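Local structure of xylanase Y (Bacillus halodurans, 1WU4) at residues Trp144-Glu149 against Tyr154-Arg159; Ala79-Arg84 against Leu137-His142; Gly7-Arg12 against Tyr204-Leu209. The protein hydrolyses xylooligosaccharides of three or more units, releasing xylose from the reducing end with inversion of anomeric configuration, but does not hydrolyse xylan. The protein carries 1 engineered substitution. All blocks are in the same frame, centred on the assembly; numbering follows the deposited sequence.

Contact 1: residues Trp144-Glu149 against Tyr154-Arg159; sequences WGDGDE and YSEQAR
Two hydrogen bonds from Ser155 to the Asp146 carboxylate form the polar centre of this contact, in which the loop leaving helix 127-144 turns back on the first turn of helix 154-167. The backbone N of Ser155 donates to Asp146 OD1 at 3.0 Å, almost perfectly straight at 176°, while Ser155 OG donates to Asp146 OD2 at 2.6 Å. Each oxygen takes one of the two donors, on its syn side and moderately out of the carboxylate plane, so that a main-chain and a side-chain group hold the carboxylate together. The serine torsion, chi1 72°, places OG between its own N and carbonyl carbon, and the hydroxyl thus faces the same carboxylate as the amide. Ser141 OG of helix 127-144 adds a further hydrogen bond to Asp146 OD1. A negative group beside the N-terminal turn of a helix would probably be favoured by the helix dipole.

Water mediates the next interaction: one molecule donates to Asp146 OD2 at 2.8 Å and to Glu156 OE2 at 2.7 Å, bridging two carboxylates that do not touch each other.

Ring contacts complete the interface. Gly145 O lies at the edge of the Tyr154 ring, 3.4 Å from its CE2, and Trp144 CE3 reaches the same Tyr154 CE2 at 4.3 Å. The polar ends of both aromatics are held elsewhere, Tyr154 OH by Asp89 and Lys85 and Trp144 NE1 by Asp83. Gly145 has a positive phi of 86°, at which a side chain would press against the carbonyl of Trp144.

Such a glycine exit followed by a carboxylate bound to the start of the next helix makes a compact connection between consecutive helices of the (alpha/alpha)6 barrel of glycoside hydrolase family 8.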
loop_
_atom_site.group_PDB
_atom_site.type_symbol
_atom_site.label_atom_id
_atom_site.label_comp_id
_atom_site.label_asym_id
_atom_site.label_seq_id
_atom_site.Cartn_x
_atom_site.Cartn_y
_atom_site.Cartn_z
ATOM N N TRP A 144 -8.244 -2.290 -19.390
ATOM C CA TRP A 144 -9.556 -2.645 -19.924
ATOM C C TRP A 144 -10.357 -1.556 -20.623
ATOM O O TRP A 144 -11.348 -1.851 -21.298
ATOM C CB TRP A 144 -10.404 -3.230 -18.791
ATOM C CG TRP A 144 -9.670 -4.245 -17.964
ATOM C CD1 TRP A 144 -8.946 -5.305 -18.427
ATOM C CD2 TRP A 144 -9.605 -4.311 -16.532
ATOM N NE1 TRP A 144 -8.436 -6.029 -17.378
ATOM C CE2 TRP A 144 -8.825 -5.442 -16.203
ATOM C CE3 TRP A 144 -10.131 -3.527 -15.496
ATOM C CZ2 TRP A 144 -8.556 -5.810 -14.879
ATOM C CZ3 TRP A 144 -9.862 -3.894 -14.177
ATOM C CH2 TRP A 144 -9.082 -5.026 -13.884
ATOM N N GLY A 145 -9.943 -0.305 -20.462
ATOM C CA GLY A 145 -10.670 0.790 -21.073
ATOM C C GLY A 145 -11.806 1.230 -20.168
ATOM O O GLY A 145 -12.358 0.422 -19.418
ATOM N N ASP A 146 -12.151 2.510 -20.229
ATOM C CA ASP A 146 -13.227 3.055 -19.412
ATOM C C ASP A 146 -14.586 2.492 -19.805
ATOM O O ASP A 146 -14.915 2.393 -20.989
ATOM C CB ASP A 146 -13.251 4.580 -19.525
ATOM C CG ASP A 146 -12.321 5.254 -18.536
ATOM O OD1 ASP A 146 -11.401 4.582 -18.017
ATOM O OD2 ASP A 146 -12.509 6.461 -18.283
ATOM N N GLY A 147 -15.366 2.126 -18.793
ATOM C CA GLY A 147 -16.689 1.588 -19.026
ATOM C C GLY A 147 -17.671 2.697 -19.333
ATOM O O GLY A 147 -17.467 3.852 -18.949
ATOM N N ASP A 148 -18.744 2.338 -20.023
ATOM C CA ASP A 148 -19.775 3.286 -20.408
ATOM C C ASP A 148 -20.608 3.737 -19.211
ATOM O O ASP A 148 -20.812 4.933 -18.998
ATOM C CB ASP A 148 -20.683 2.649 -21.459
ATOM C CG ASP A 148 -19.900 1.964 -22.563
ATOM O OD1 ASP A 148 -19.151 2.659 -23.282
ATOM O OD2 ASP A 148 -20.027 0.729 -22.705
ATOM N N GLU A 149 -21.087 2.777 -18.427
ATOM C CA GLU A 149 -21.906 3.105 -17.270
ATOM C C GLU A 149 -21.083 3.315 -16.007
ATOM O O GLU A 149 -20.174 2.543 -15.693
ATOM C CB GLU A 149 -22.957 2.017 -17.025
ATOM C CG GLU A 149 -22.406 0.680 -16.570
ATOM C CD GLU A 149 -23.505 -0.284 -16.162
ATOM O OE1 GLU A 149 -24.357 -0.613 -17.015
ATOM O OE2 GLU A 149 -23.518 -0.710 -14.988
ATOM N N TYR A 154 -13.542 4.288 -15.172
ATOM C CA TYR A 154 -12.324 4.306 -14.362
ATOM C C TYR A 154 -11.452 5.556 -14.318
ATOM O O TYR A 154 -11.255 6.128 -13.245
ATOM C CB TYR A 154 -11.432 3.119 -14.736
ATOM C CG TYR A 154 -12.140 1.786 -14.818
ATOM C CD1 TYR A 154 -12.821 1.254 -13.720
ATOM C CD2 TYR A 154 -12.111 1.045 -15.997
ATOM C CE1 TYR A 154 -13.457 0.007 -13.801
ATOM C CE2 TYR A 154 -12.740 -0.193 -16.090
ATOM C CZ TYR A 154 -13.407 -0.706 -14.992
ATOM O OH TYR A 154 -14.018 -1.937 -15.094
ATOM N N SER A 155 -10.917 5.975 -15.461
ATOM C CA SER A 155 -10.032 7.137 -15.473
ATOM C C SER A 155 -10.695 8.422 -14.987
ATOM O O SER A 155 -10.047 9.245 -14.340
ATOM C CB SER A 155 -9.431 7.352 -16.867
ATOM O OG SER A 155 -10.391 7.840 -17.782
ATOM N N GLU A 156 -11.979 8.601 -15.292
ATOM C CA GLU A 156 -12.685 9.797 -14.844
ATOM C C GLU A 156 -12.850 9.751 -13.329
ATOM O O GLU A 156 -12.759 10.774 -12.650
ATOM C CB GLU A 156 -14.064 9.901 -15.497
ATOM C CG GLU A 156 -14.039 10.028 -17.004
ATOM C CD GLU A 156 -15.409 10.329 -17.562
ATOM O OE1 GLU A 156 -15.835 11.499 -17.476
ATOM O OE2 GLU A 156 -16.062 9.394 -18.069
ATOM N N GLN A 157 -13.105 8.556 -12.805
ATOM C CA GLN A 157 -13.268 8.379 -11.368
ATOM C C GLN A 157 -11.953 8.711 -10.664
ATOM O O GLN A 157 -11.941 9.390 -9.639
ATOM C CB GLN A 157 -13.670 6.935 -11.057
ATOM C CG GLN A 157 -15.058 6.526 -11.553
ATOM C CD GLN A 157 -16.177 7.297 -10.877
ATOM O OE1 GLN A 157 -16.076 7.665 -9.707
ATOM N NE2 GLN A 157 -17.265 7.526 -11.608
ATOM N N ALA A 158 -10.849 8.231 -11.231
ATOM C CA ALA A 158 -9.527 8.469 -10.661
ATOM C C ALA A 158 -9.178 9.951 -10.632
ATOM O O ALA A 158 -8.733 10.463 -9.606
ATOM C CB ALA A 158 -8.473 7.706 -11.447
ATOM N N ARG A 159 -9.380 10.639 -11.752
ATOM C CA ARG A 159 -9.063 12.064 -11.821
ATOM C C ARG A 159 -9.956 12.884 -10.904
ATOM O O ARG A 159 -9.510 13.847 -10.283
ATOM C CB ARG A 159 -9.179 12.573 -13.261
ATOM C CG ARG A 159 -8.126 11.992 -14.202
ATOM C CD ARG A 159 -8.061 12.757 -15.520
ATOM N NE ARG A 159 -9.304 12.669 -16.280
ATOM C CZ ARG A 159 -9.610 11.675 -17.108
ATOM N NH1 ARG A 159 -8.761 10.673 -17.293
ATOM N NH2 ARG A 159 -10.772 11.679 -17.748
HETATM O O HOH W 1 -14.699 7.671 -19.554
#

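Contact 2: residues Ala79-Arg84 against Leu137-His142; sequences AVQMDR and LFFASH
Val80 and Ala140 bring the two backbones closest, their CA atoms 5.9 Å apart, where the last turn of helix 69-81 lies against helix 127-144. The first helix ends here in a Schellman motif: Asp83 takes a positive phi, Arg84 N bonds back to Ala79 O at 2.9 Å and Asp83 N to Val80 O at 3.1 Å. Arg84 is then the N-cap of helix 85-99. Segment 137-142, by contrast, is helical throughout.

The close approach is filled by Val80. Its CG2, anti to the backbone N, is directed at the other main chain and rests 3.7 Å from Ala140 N, with the CB of Phe139 equally near. Val80 CG1 lies at the edge of the Phe139 ring, near its plane, and the two side chains cross at about a right angle. This is helix-to-helix packing within the (alpha/alpha)6 barrel; Glu70, the proton donor by similarity, stands at the start of helix 69-81, whereas the contact lies at its C-terminal end, away from the active site.

Gln81 supplies the second meeting. Bent at chi2 (-60°), its chain carries NE2 to 3.6 Å from Phe139 CE2, with the amide plane 89° from the ring plane. The buried amide is satisfied by the C-terminal tail, since NE2 bonds to Lys377 O and OE1 to Trp379 NE1, which fixes its rotation. Trp379 also meets the Phe139 ring edge-to-face. Arg143 NH1 bonds to Val80 O at the end of helix 69-81.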
loop_
_atom_site.group_PDB
_atom_site.type_symbol
_atom_site.label_atom_id
_atom_site.label_comp_id
_atom_site.label_asym_id
_atom_site.label_seq_id
_atom_site.Cartn_x
_atom_site.Cartn_y
_atom_site.Cartn_z
ATOM N N ALA A 79 -6.454 -7.161 -8.046
ATOM C CA ALA A 79 -7.263 -7.629 -9.165
ATOM C C ALA A 79 -6.783 -7.117 -10.519
ATOM O O ALA A 79 -6.717 -7.882 -11.482
ATOM C CB ALA A 79 -8.725 -7.253 -8.949
ATOM N N VAL A 80 -6.445 -5.834 -10.612
ATOM C CA VAL A 80 -5.985 -5.321 -11.895
ATOM C C VAL A 80 -4.609 -5.895 -12.245
ATOM O O VAL A 80 -4.330 -6.153 -13.413
ATOM C CB VAL A 80 -5.975 -3.764 -11.932
ATOM C CG1 VAL A 80 -4.941 -3.201 -10.974
ATOM C CG2 VAL A 80 -5.732 -3.289 -13.356
ATOM N N GLN A 81 -3.761 -6.119 -11.243
ATOM C CA GLN A 81 -2.449 -6.709 -11.505
ATOM C C GLN A 81 -2.624 -8.138 -12.028
ATOM O O GLN A 81 -1.828 -8.617 -12.837
ATOM C CB GLN A 81 -1.595 -6.747 -10.232
ATOM C CG GLN A 81 -1.091 -5.392 -9.742
ATOM C CD GLN A 81 -0.226 -4.679 -10.764
ATOM O OE1 GLN A 81 0.407 -5.312 -11.611
ATOM N NE2 GLN A 81 -0.181 -3.353 -10.679
ATOM N N MET A 82 -3.679 -8.807 -11.566
ATOM C CA MET A 82 -3.964 -10.186 -11.963
ATOM C C MET A 82 -4.878 -10.289 -13.183
ATOM O O MET A 82 -5.256 -11.388 -13.596
ATOM C CB MET A 82 -4.596 -10.947 -10.794
ATOM C CG MET A 82 -3.686 -11.122 -9.588
ATOM S SD MET A 82 -2.225 -12.115 -9.946
ATOM C CE MET A 82 -2.963 -13.724 -10.162
ATOM N N ASP A 83 -5.232 -9.145 -13.756
ATOM C CA ASP A 83 -6.102 -9.103 -14.925
ATOM C C ASP A 83 -7.449 -9.767 -14.649
ATOM O O ASP A 83 -7.922 -10.591 -15.432
ATOM C CB ASP A 83 -5.415 -9.773 -16.123
ATOM C CG ASP A 83 -6.096 -9.451 -17.440
ATOM O OD1 ASP A 83 -6.649 -8.339 -17.566
ATOM O OD2 ASP A 83 -6.063 -10.300 -18.358
ATOM N N ARG A 84 -8.055 -9.403 -13.525
ATOM C CA ARG A 84 -9.355 -9.939 -13.144
ATOM C C ARG A 84 -10.358 -8.797 -12.994
ATOM O O ARG A 84 -10.638 -8.333 -11.891
ATOM C CB ARG A 84 -9.240 -10.734 -11.839
ATOM C CG ARG A 84 -8.523 -12.078 -11.991
ATOM C CD ARG A 84 -9.292 -13.012 -12.925
ATOM N NE ARG A 84 -10.609 -13.358 -12.393
ATOM C CZ ARG A 84 -10.821 -14.272 -11.450
ATOM N NH1 ARG A 84 -9.803 -14.943 -10.926
ATOM N NH2 ARG A 84 -12.053 -14.508 -11.023
ATOM N N LEU A 137 -7.554 2.436 -10.306
ATOM C CA LEU A 137 -8.507 2.866 -11.324
ATOM C C LEU A 137 -7.791 3.279 -12.613
ATOM O O LEU A 137 -8.270 2.979 -13.707
ATOM C CB LEU A 137 -9.366 4.016 -10.791
ATOM C CG LEU A 137 -10.418 3.609 -9.752
ATOM C CD1 LEU A 137 -10.927 4.840 -9.025
ATOM C CD2 LEU A 137 -11.567 2.879 -10.434
ATOM N N PHE A 138 -6.653 3.966 -12.502
ATOM C CA PHE A 138 -5.910 4.344 -13.705
ATOM C C PHE A 138 -5.450 3.065 -14.403
ATOM O O PHE A 138 -5.541 2.948 -15.623
ATOM C CB PHE A 138 -4.677 5.198 -13.376
ATOM C CG PHE A 138 -4.973 6.659 -13.150
ATOM C CD1 PHE A 138 -5.667 7.406 -14.102
ATOM C CD2 PHE A 138 -4.524 7.298 -12.000
ATOM C CE1 PHE A 138 -5.905 8.767 -13.907
ATOM C CE2 PHE A 138 -4.758 8.658 -11.796
ATOM C CZ PHE A 138 -5.450 9.393 -12.752
ATOM N N PHE A 139 -4.946 2.106 -13.629
ATOM C CA PHE A 139 -4.491 0.847 -14.212
ATOM C C PHE A 139 -5.649 0.107 -14.884
ATOM O O PHE A 139 -5.482 -0.463 -15.964
ATOM C CB PHE A 139 -3.853 -0.056 -13.147
ATOM C CG PHE A 139 -2.487 0.398 -12.681
ATOM C CD1 PHE A 139 -1.781 1.393 -13.353
ATOM C CD2 PHE A 139 -1.895 -0.210 -11.579
ATOM C CE1 PHE A 139 -0.499 1.770 -12.928
ATOM C CE2 PHE A 139 -0.619 0.158 -11.150
ATOM C CZ PHE A 139 0.080 1.148 -11.826
ATOM N N ALA A 140 -6.820 0.121 -14.251
ATOM C CA ALA A 140 -7.993 -0.542 -14.813
ATOM C C ALA A 140 -8.349 0.097 -16.155
ATOM O O ALA A 140 -8.633 -0.592 -17.134
ATOM C CB ALA A 140 -9.168 -0.428 -13.851
ATOM N N SER A 141 -8.339 1.424 -16.195
ATOM C CA SER A 141 -8.648 2.142 -17.423
ATOM C C SER A 141 -7.681 1.745 -18.532
ATOM O O SER A 141 -8.081 1.513 -19.673
ATOM C CB SER A 141 -8.555 3.651 -17.188
ATOM O OG SER A 141 -8.776 4.370 -18.392
ATOM N N HIS A 142 -6.401 1.666 -18.186
ATOM C CA HIS A 142 -5.372 1.331 -19.159
ATOM C C HIS A 142 -5.413 -0.112 -19.654
ATOM O O HIS A 142 -5.140 -0.375 -20.827
ATOM C CB HIS A 142 -4.001 1.667 -18.570
ATOM C CG HIS A 142 -3.869 3.104 -18.169
ATOM N ND1 HIS A 142 -2.842 3.569 -17.375
ATOM C CD2 HIS A 142 -4.649 4.176 -18.442
ATOM C CE1 HIS A 142 -2.999 4.865 -17.172
ATOM N NE2 HIS A 142 -4.088 5.258 -17.808
#

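Contact 3: residues Gly7-Arg12 against Tyr204-Leu209; sequences GAFYTR and YELFSL
The ring of Phe9 projects from the short helix 8-11 and meets helix 201-210 with one corner, CE1, touching both Leu206 and Leu209. Its CG stands anti to the backbone N, chi1 170°, which carries the ring far enough to reach helix 201-210 although the nearest CA atoms, those of Phe9 and Leu206, are 9.5 Å apart. Leu209 comes from the opposite direction, and its CD1 sits at the ring edge, near the ring plane, 3.7 Å from Phe9 CE1 and just as far from CZ. Leu206 instead slides past the phenylalanine, its CD2 lying obliquely to the ring at 4.0 Å from Phe9 CE1. One methyl from each leucine therefore converges on the CE1 corner of the ring.

The far side of that ring is also engaged: Phe9 CD2, diagonally across from CE1, lies 3.4 Å above the centre of the Tyr10 ring. Phe278 of helix 265-278 is a further ring neighbour of Phe9, with planes about 30° apart. At the end of the short helix, Arg12 NE donates to Phe9 O at 2.9 Å, from above the carbonyl plane, linking the residue that leaves the helix back to its last turn; the arginine also makes a cation-pi contact with Phe380. Backbone hydrogen bonds of Ala8 with Glu276 and of Phe9 with Trp277 tie this N-terminal turn to helix 265-278.

Shortening Phe9 to an alanine here would probably open a gap beside Leu206 CD2 and Leu209 CD1 and strip Tyr10 of the ring edge over its face. No hydrogen bond or charge joins the two segments, so their association rests on apolar contact alone, a small interface of 97 Å² whose hold depends on shape and the exclusion of water rather than on bond direction.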
loop_
_atom_site.group_PDB
_atom_site.type_symbol
_atom_site.label_atom_id
_atom_site.label_comp_id
_atom_site.label_asym_id
_atom_site.label_seq_id
_atom_site.Cartn_x
_atom_site.Cartn_y
_atom_site.Cartn_z
ATOM N N GLY A 7 14.741 2.341 -13.594
ATOM C CA GLY A 7 13.526 1.647 -13.207
ATOM C C GLY A 7 12.710 1.040 -14.333
ATOM O O GLY A 7 12.899 1.360 -15.509
ATOM N N ALA A 8 11.788 0.157 -13.958
ATOM C CA ALA A 8 10.913 -0.517 -14.909
ATOM C C ALA A 8 10.034 0.469 -15.674
ATOM O O ALA A 8 9.580 0.177 -16.778
ATOM C CB ALA A 8 10.049 -1.532 -14.181
ATOM N N PHE A 9 9.783 1.633 -15.082
ATOM C CA PHE A 9 8.974 2.656 -15.738
ATOM C C PHE A 9 9.602 2.988 -17.091
ATOM O O PHE A 9 8.903 3.272 -18.065
ATOM C CB PHE A 9 8.929 3.918 -14.872
ATOM C CG PHE A 9 8.325 5.115 -15.559
ATOM C CD1 PHE A 9 6.945 5.286 -15.615
ATOM C CD2 PHE A 9 9.144 6.075 -16.147
ATOM C CE1 PHE A 9 6.390 6.400 -16.246
ATOM C CE2 PHE A 9 8.599 7.191 -16.780
ATOM C CZ PHE A 9 7.218 7.353 -16.829
ATOM N N TYR A 10 10.931 2.943 -17.135
ATOM C CA TYR A 10 11.687 3.259 -18.344
ATOM C C TYR A 10 11.981 2.048 -19.228
ATOM O O TYR A 10 11.766 2.090 -20.438
ATOM C CB TYR A 10 13.009 3.926 -17.956
ATOM C CG TYR A 10 12.841 5.158 -17.094
ATOM C CD1 TYR A 10 12.441 6.373 -17.650
ATOM C CD2 TYR A 10 13.060 5.103 -15.718
ATOM C CE1 TYR A 10 12.266 7.505 -16.853
ATOM C CE2 TYR A 10 12.887 6.226 -14.914
ATOM C CZ TYR A 10 12.489 7.422 -15.487
ATOM O OH TYR A 10 12.311 8.534 -14.695
ATOM N N THR A 11 12.474 0.973 -18.620
ATOM C CA THR A 11 12.826 -0.240 -19.358
ATOM C C THR A 11 11.636 -1.119 -19.723
ATOM O O THR A 11 11.698 -1.891 -20.681
ATOM C CB THR A 11 13.794 -1.111 -18.553
ATOM O OG1 THR A 11 13.111 -1.633 -17.406
ATOM C CG2 THR A 11 14.990 -0.298 -18.092
ATOM N N ARG A 12 10.564 -1.004 -18.948
ATOM C CA ARG A 12 9.360 -1.799 -19.156
ATOM C C ARG A 12 9.636 -3.276 -18.872
ATOM O O ARG A 12 8.886 -4.156 -19.296
ATOM C CB ARG A 12 8.817 -1.607 -20.578
ATOM C CG ARG A 12 8.488 -0.153 -20.920
ATOM C CD ARG A 12 7.633 0.498 -19.833
ATOM N NE ARG A 12 7.342 1.903 -20.109
ATOM C CZ ARG A 12 6.430 2.325 -20.980
ATOM N NH1 ARG A 12 5.710 1.449 -21.667
ATOM N NH2 ARG A 12 6.236 3.624 -21.164
ATOM N N TYR A 204 2.680 8.858 -6.930
ATOM C CA TYR A 204 2.552 10.268 -7.294
ATOM C C TYR A 204 3.232 10.586 -8.623
ATOM O O TYR A 204 2.776 11.460 -9.358
ATOM C CB TYR A 204 3.098 11.164 -6.173
ATOM C CG TYR A 204 2.629 10.769 -4.786
ATOM C CD1 TYR A 204 1.424 10.082 -4.596
ATOM C CD2 TYR A 204 3.420 11.020 -3.668
ATOM C CE1 TYR A 204 1.034 9.643 -3.335
ATOM C CE2 TYR A 204 3.037 10.588 -2.400
ATOM C CZ TYR A 204 1.846 9.892 -2.243
ATOM O OH TYR A 204 1.506 9.396 -1.005
ATOM N N GLU A 205 4.318 9.884 -8.933
ATOM C CA GLU A 205 5.008 10.095 -10.204
ATOM C C GLU A 205 4.023 9.797 -11.330
ATOM O O GLU A 205 3.959 10.507 -12.334
ATOM C CB GLU A 205 6.206 9.149 -10.323
ATOM C CG GLU A 205 7.295 9.391 -9.300
ATOM C CD GLU A 205 8.257 10.481 -9.718
ATOM O OE1 GLU A 205 7.800 11.524 -10.233
ATOM O OE2 GLU A 205 9.475 10.293 -9.518
ATOM N N LEU A 206 3.250 8.731 -11.162
ATOM C CA LEU A 206 2.275 8.360 -12.174
ATOM C C LEU A 206 1.109 9.346 -12.178
ATOM O O LEU A 206 0.580 9.678 -13.237
ATOM C CB LEU A 206 1.801 6.923 -11.942
ATOM C CG LEU A 206 2.936 5.900 -12.095
ATOM C CD1 LEU A 206 2.453 4.518 -11.689
ATOM C CD2 LEU A 206 3.443 5.895 -13.534
ATOM N N PHE A 207 0.718 9.835 -11.004
ATOM C CA PHE A 207 -0.360 10.814 -10.951
ATOM C C PHE A 207 0.081 12.076 -11.699
ATOM O O PHE A 207 -0.739 12.769 -12.298
ATOM C CB PHE A 207 -0.708 11.192 -9.505
ATOM C CG PHE A 207 -1.290 10.067 -8.684
ATOM C CD1 PHE A 207 -1.754 8.890 -9.278
ATOM C CD2 PHE A 207 -1.394 10.202 -7.305
ATOM C CE1 PHE A 207 -2.313 7.868 -8.497
ATOM C CE2 PHE A 207 -1.949 9.192 -6.521
ATOM C CZ PHE A 207 -2.409 8.022 -7.119
ATOM N N SER A 208 1.381 12.368 -11.675
ATOM C CA SER A 208 1.887 13.559 -12.357
ATOM C C SER A 208 1.763 13.431 -13.872
ATOM O O SER A 208 1.934 14.411 -14.599
ATOM C CB SER A 208 3.350 13.836 -11.971
ATOM O OG SER A 208 4.267 13.043 -12.711
ATOM N N LEU A 209 1.457 12.226 -14.343
ATOM C CA LEU A 209 1.299 11.983 -15.772
ATOM C C LEU A 209 -0.164 11.810 -16.160
ATOM O O LEU A 209 -0.558 12.157 -17.276
ATOM C CB LEU A 209 2.052 10.715 -16.187
ATOM C CG LEU A 209 3.552 10.634 -15.909
ATOM C CD1 LEU A 209 4.070 9.262 -16.313
ATOM C CD2 LEU A 209 4.277 11.732 -16.675
#

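From the N terminus, segment 7-12 opens the longest of the three loops, which contact 3 closes only at 204-209. Within it, contact 2 joins 79-84 to 137-142, and contact 1 follows in series, closing the short loop between helices 127-144 and 154-167. No loops cross. Contacts 1 and 2 adjoin, their centres 11 Å apart, because helix 127-144 serves the second and runs straight into the first. Contacts 2 and 3 meet where Phe138 and Phe139 pack on Phe207 and Leu206, whereas contacts 1 and 3 do not touch. Together they link the N-terminal turn with helices 69-81, 127-144, 154-167 and 201-210 of the barrel.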